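Local coordinates for protein GCN5-related N-acetyltransferase:Aminotransferase, class-II (PDB 2FIW) that binds acetyl coenzyme A and, as a GNAT-family member, probably transfers its acetyl group to an amine substrate, at residues Leu32-Asp35 and Gln41-Ala44. Sequence-based numbering, arbitrary orientation. Where two conformers were deposited one is given.
With ACO (acetyl coenzyme *a), chain C.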
ATOM      1  N   LEU A  32      -8.424   4.101   8.644  1.00 36.89           N
ATOM      2  CA  LEU A  32      -7.616   3.017   9.234  1.00 36.45           C
ATOM      3  C   LEU A  32      -6.392   3.425  10.033  1.00 36.36           C
ATOM      4  O   LEU A  32      -5.688   2.569  10.563  1.00 35.94           O
ATOM      5  CB  LEU A  32      -7.241   1.955   8.182  1.00 36.12           C
ATOM      6  CG  LEU A  32      -8.397   1.306   7.412  1.00 36.49           C
ATOM      7  CD1 LEU A  32      -7.905   0.643   6.142  1.00 35.30           C
ATOM      8  CD2 LEU A  32      -9.188   0.317   8.298  1.00 34.54           C
ATOM      9  N   THR A  33      -6.143   4.725  10.141  1.00 37.25           N
ATOM     10  CA  THR A  33      -4.869   5.202  10.688  1.00 38.47           C
ATOM     11  C   THR A  33      -4.976   6.030  11.984  1.00 39.26           C
ATOM     12  O   THR A  33      -3.967   6.555  12.447  1.00 39.96           O
ATOM     13  CB  THR A  33      -4.074   6.019   9.635  1.00 38.26           C
ATOM     14  OG1 THR A  33      -4.769   7.233   9.360  1.00 37.78           O
ATOM     15  CG2 THR A  33      -3.912   5.240   8.320  1.00 38.51           C
ATOM     16  N   ALA A  34      -6.181   6.141  12.552  1.00 39.60           N
ATOM     17  CA  ALA A  34      -6.456   7.045  13.678  1.00 39.73           C
ATOM     18  C   ALA A  34      -5.662   6.727  14.934  1.00 39.98           C
ATOM     19  O   ALA A  34      -5.321   7.628  15.702  1.00 40.46           O
ATOM     20  CB  ALA A  34      -7.955   7.094  13.995  1.00 39.67           C
ATOM     21  N   ASP A  35      -5.349   5.461  15.153  1.00 39.95           N
ATOM     22  CA  ASP A  35      -4.654   5.108  16.375  1.00 40.40           C
ATOM     23  C   ASP A  35      -3.175   5.477  16.324  1.00 40.25           C
ATOM     24  O   ASP A  35      -2.497   5.488  17.353  1.00 40.04           O
ATOM     25  CB  ASP A  35      -4.848   3.631  16.714  1.00 40.93           C
ATOM     26  CG  ASP A  35      -6.325   3.263  16.946  1.00 43.06           C
ATOM     27  OD1 ASP A  35      -7.144   4.128  17.356  1.00 44.25           O
ATOM     28  OD2 ASP A  35      -6.654   2.083  16.723  1.00 44.53           O
ATOM     29  N   GLN A  41      -2.170  14.958  10.384  1.00 38.94           N
ATOM     30  CA  GLN A  41      -1.276  14.022   9.721  1.00 38.67           C
ATOM     31  C   GLN A  41      -2.018  13.246   8.627  1.00 39.46           C
ATOM     32  O   GLN A  41      -1.548  13.160   7.486  1.00 39.47           O
ATOM     33  CB  GLN A  41      -0.676  13.061  10.733  1.00 38.31           C
ATOM     34  CG  GLN A  41       0.327  13.713  11.671  1.00 35.99           C
ATOM     35  CD  GLN A  41       0.876  12.742  12.670  1.00 33.82           C
ATOM     36  OE1 GLN A  41       0.131  12.114  13.423  1.00 32.21           O
ATOM     37  NE2 GLN A  41       2.193  12.600  12.683  1.00 32.38           N
ATOM     38  N   GLN A  42      -3.191  12.714   8.975  1.00 39.77           N
ATOM     39  CA  GLN A  42      -4.048  11.986   8.027  1.00 39.18           C
ATOM     40  C   GLN A  42      -4.464  12.844   6.838  1.00 38.82           C
ATOM     41  O   GLN A  42      -4.556  12.342   5.719  1.00 39.41           O
ATOM     42  CB  GLN A  42      -5.301  11.455   8.730  1.00 39.17           C
ATOM     43  CG  GLN A  42      -5.042  10.452   9.842  1.00 39.05           C
ATOM     44  CD  GLN A  42      -6.311  10.109  10.603  1.00 39.52           C
ATOM     45  OE1 GLN A  42      -7.106  10.987  10.934  1.00 40.66           O
ATOM     46  NE2 GLN A  42      -6.504   8.831  10.885  1.00 39.87           N
ATOM     47  N   GLU A  43      -4.703  14.128   7.085  0.50 38.47           N
ATOM     48  CA  GLU A  43      -5.123  15.061   6.042  0.50 38.37           C
ATOM     49  C   GLU A  43      -4.005  15.357   5.049  0.50 37.79           C
ATOM     50  O   GLU A  43      -4.255  15.450   3.851  0.50 37.95           O
ATOM     51  CB  GLU A  43      -5.668  16.366   6.655  0.50 38.39           C
ATOM     52  CG  GLU A  43      -7.067  16.228   7.272  0.50 39.10           C
ATOM     53  CD  GLU A  43      -7.426  17.327   8.288  0.50 39.32           C
ATOM     54  OE1 GLU A  43      -6.648  18.297   8.476  0.50 39.28           O
ATOM     55  OE2 GLU A  43      -8.508  17.202   8.905  0.50 40.19           O
ATOM     56  N   ALA A  44      -2.781  15.510   5.550  1.00 37.28           N
ATOM     57  CA  ALA A  44      -1.611  15.738   4.704  1.00 36.60           C
ATOM     58  C   ALA A  44      -1.260  14.501   3.877  1.00 36.01           C
ATOM     59  O   ALA A  44      -1.001  14.600   2.690  1.00 35.33           O
ATOM     60  CB  ALA A  44      -0.429  16.159   5.540  1.00 36.42           C
TER
HETATM   61  N1A ACO C 200     -10.028 -13.679  10.363  1.00 75.65           N
HETATM   62  C2A ACO C 200      -9.144 -13.060  11.172  1.00 75.21           C
HETATM   63  N3A ACO C 200      -8.096 -12.377  10.675  1.00 75.42           N
HETATM   64  C4A ACO C 200      -7.873 -12.270   9.327  1.00 75.58           C
HETATM   65  C5A ACO C 200      -8.739 -12.875   8.431  1.00 75.66           C
HETATM   66  C6A ACO C 200      -9.892 -13.630   9.009  1.00 75.66           C
HETATM   67  N6A ACO C 200     -10.788 -14.258   8.207  1.00 75.39           N
HETATM   68  N7A ACO C 200      -8.286 -12.614   7.184  1.00 74.97           N
HETATM   69  C8A ACO C 200      -7.167 -11.858   7.307  1.00 75.13           C
HETATM   70  N9A ACO C 200      -6.920 -11.661   8.609  1.00 74.85           N
HETATM   71  C1B ACO C 200      -5.816 -10.890   9.243  1.00 73.98           C
HETATM   72  C2B ACO C 200      -4.416 -11.345   8.878  1.00 72.43           C
HETATM   73  O2B ACO C 200      -4.008 -12.450   9.688  1.00 72.08           O
HETATM   74  C3B ACO C 200      -3.604 -10.095   9.175  1.00 71.99           C
HETATM   75  O3B ACO C 200      -3.054 -10.130  10.494  1.00 74.48           O
HETATM   76  P3B ACO C 200      -1.721  -9.301  10.898  1.00 78.25           P
HETATM   77  O7A ACO C 200      -2.121  -7.836  11.033  1.00 77.57           O
HETATM   78  O8A ACO C 200      -0.767  -9.533   9.749  1.00 78.43           O
HETATM   79  O9A ACO C 200      -1.313  -9.957  12.198  1.00 77.56           O
HETATM   80  C4B ACO C 200      -4.587  -8.925   9.048  1.00 68.95           C
HETATM   81  O4B ACO C 200      -5.893  -9.492   8.932  1.00 71.09           O
HETATM   82  C5B ACO C 200      -4.319  -8.055   7.820  1.00 63.02           C
HETATM   83  O5B ACO C 200      -4.143  -8.923   6.690  1.00 54.79           O
HETATM   84  P1A ACO C 200      -4.874  -8.687   5.278  1.00 48.53           P
HETATM   85  O1A ACO C 200      -6.362  -8.931   5.427  1.00 49.51           O
HETATM   86  O2A ACO C 200      -4.055  -9.483   4.286  1.00 48.16           O
HETATM   87  O3A ACO C 200      -4.574  -7.116   5.047  1.00 45.60           O
HETATM   88  P2A ACO C 200      -5.695  -6.024   4.754  1.00 41.65           P
HETATM   89  O4A ACO C 200      -6.478  -5.814   6.022  1.00 44.71           O
HETATM   90  O5A ACO C 200      -6.406  -6.430   3.495  1.00 42.12           O
HETATM   91  O6A ACO C 200      -4.834  -4.691   4.434  1.00 43.66           O
HETATM   92  CBP ACO C 200      -3.368  -2.786   5.081  1.00 45.02           C
HETATM   93  CCP ACO C 200      -3.641  -4.299   5.129  1.00 43.57           C
HETATM   94  CDP ACO C 200      -2.177  -2.503   5.988  1.00 43.26           C
HETATM   95  CEP ACO C 200      -3.058  -2.361   3.654  1.00 45.09           C
HETATM   96  CAP ACO C 200      -4.605  -1.976   5.538  1.00 44.88           C
HETATM   97  OAP ACO C 200      -4.865  -2.147   6.942  1.00 45.36           O
HETATM   98  C9P ACO C 200      -4.659  -0.496   5.173  1.00 44.20           C
HETATM   99  O9P ACO C 200      -5.183  -0.111   4.014  1.00 43.50           O
HETATM  100  N8P ACO C 200      -4.231   0.372   5.994  1.00 43.74           N
HETATM  101  C7P ACO C 200      -4.222   1.839   5.898  1.00 45.27           C
HETATM  102  C6P ACO C 200      -3.246   2.395   4.860  1.00 44.80           C
HETATM  103  C5P ACO C 200      -1.855   1.976   5.229  1.00 46.14           C
HETATM  104  O5P ACO C 200      -1.464   2.036   6.388  1.00 47.39           O
HETATM  105  N4P ACO C 200      -1.102   1.531   4.235  1.00 46.34           N
HETATM  106  C3P ACO C 200       0.258   1.047   4.362  1.00 48.95           C
HETATM  107  C2P ACO C 200       1.178   2.255   4.287  1.00 51.29           C
HETATM  108  S1P ACO C 200       2.750   1.566   3.928  1.00 52.22           S
HETATM  109  C   ACO C 200       2.992   1.888   2.311  1.00 52.42           C
HETATM  110  O   ACO C 200       2.039   2.096   1.569  1.00 51.94           O
HETATM  111  CH3 ACO C 200       4.235   1.925   1.856  1.00 52.75           C
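The loop that follows helix 18-32, on the pantetheine side of the acetyl coenzyme A pocket, meets the next helix, 39-46, through T33 and the amide of Q42. Q42 NE2 donates a hydrogen bond of 2.8 Å to T33 OG1; the N-H...O angle is 155° and the hydroxyl oxygen lies only 14° out of the amide plane, so the carboxamide spends one N-H in its own plane. Q42 runs out from its helix as a stretched chain, and its stem passes T33 in the opposite direction, bringing Q42 CG to 3.3 Å from T33 OG1. A chi1 of 67° tucks the T33 hydroxyl back over its own main chain, where it donates to the carbonyl O of I29, in the last turn of helix 18-32, while accepting from Q42 NE2. One buried hydroxyl, donor to one partner and acceptor from the other, thus ties the end of that helix to the side chain of the following one. Q42 NE2 also comes 3.2 Å from A34 N, where two donors face each other and no bond forms, and 3.8 Å from A34 CB, a simple van der Waals contact; the side chain of Q42 rests on Y37 of the connecting loop as well. The contact is small, 109 Å² in all, with A34 at its solvent-exposed margin. L32 points away from helix 39-46 and serves the cofactor instead: its CD1 packs 3.5 Å from O9P of acetyl coenzyme A, and its CB lies 3.8 Å from C7P. Helices 18-32 and 39-46 are thereby joined beside the bound pantetheine arm, by a side-chain hydrogen bond across the loop between the first two helices of a GNAT acetyltransferase fold.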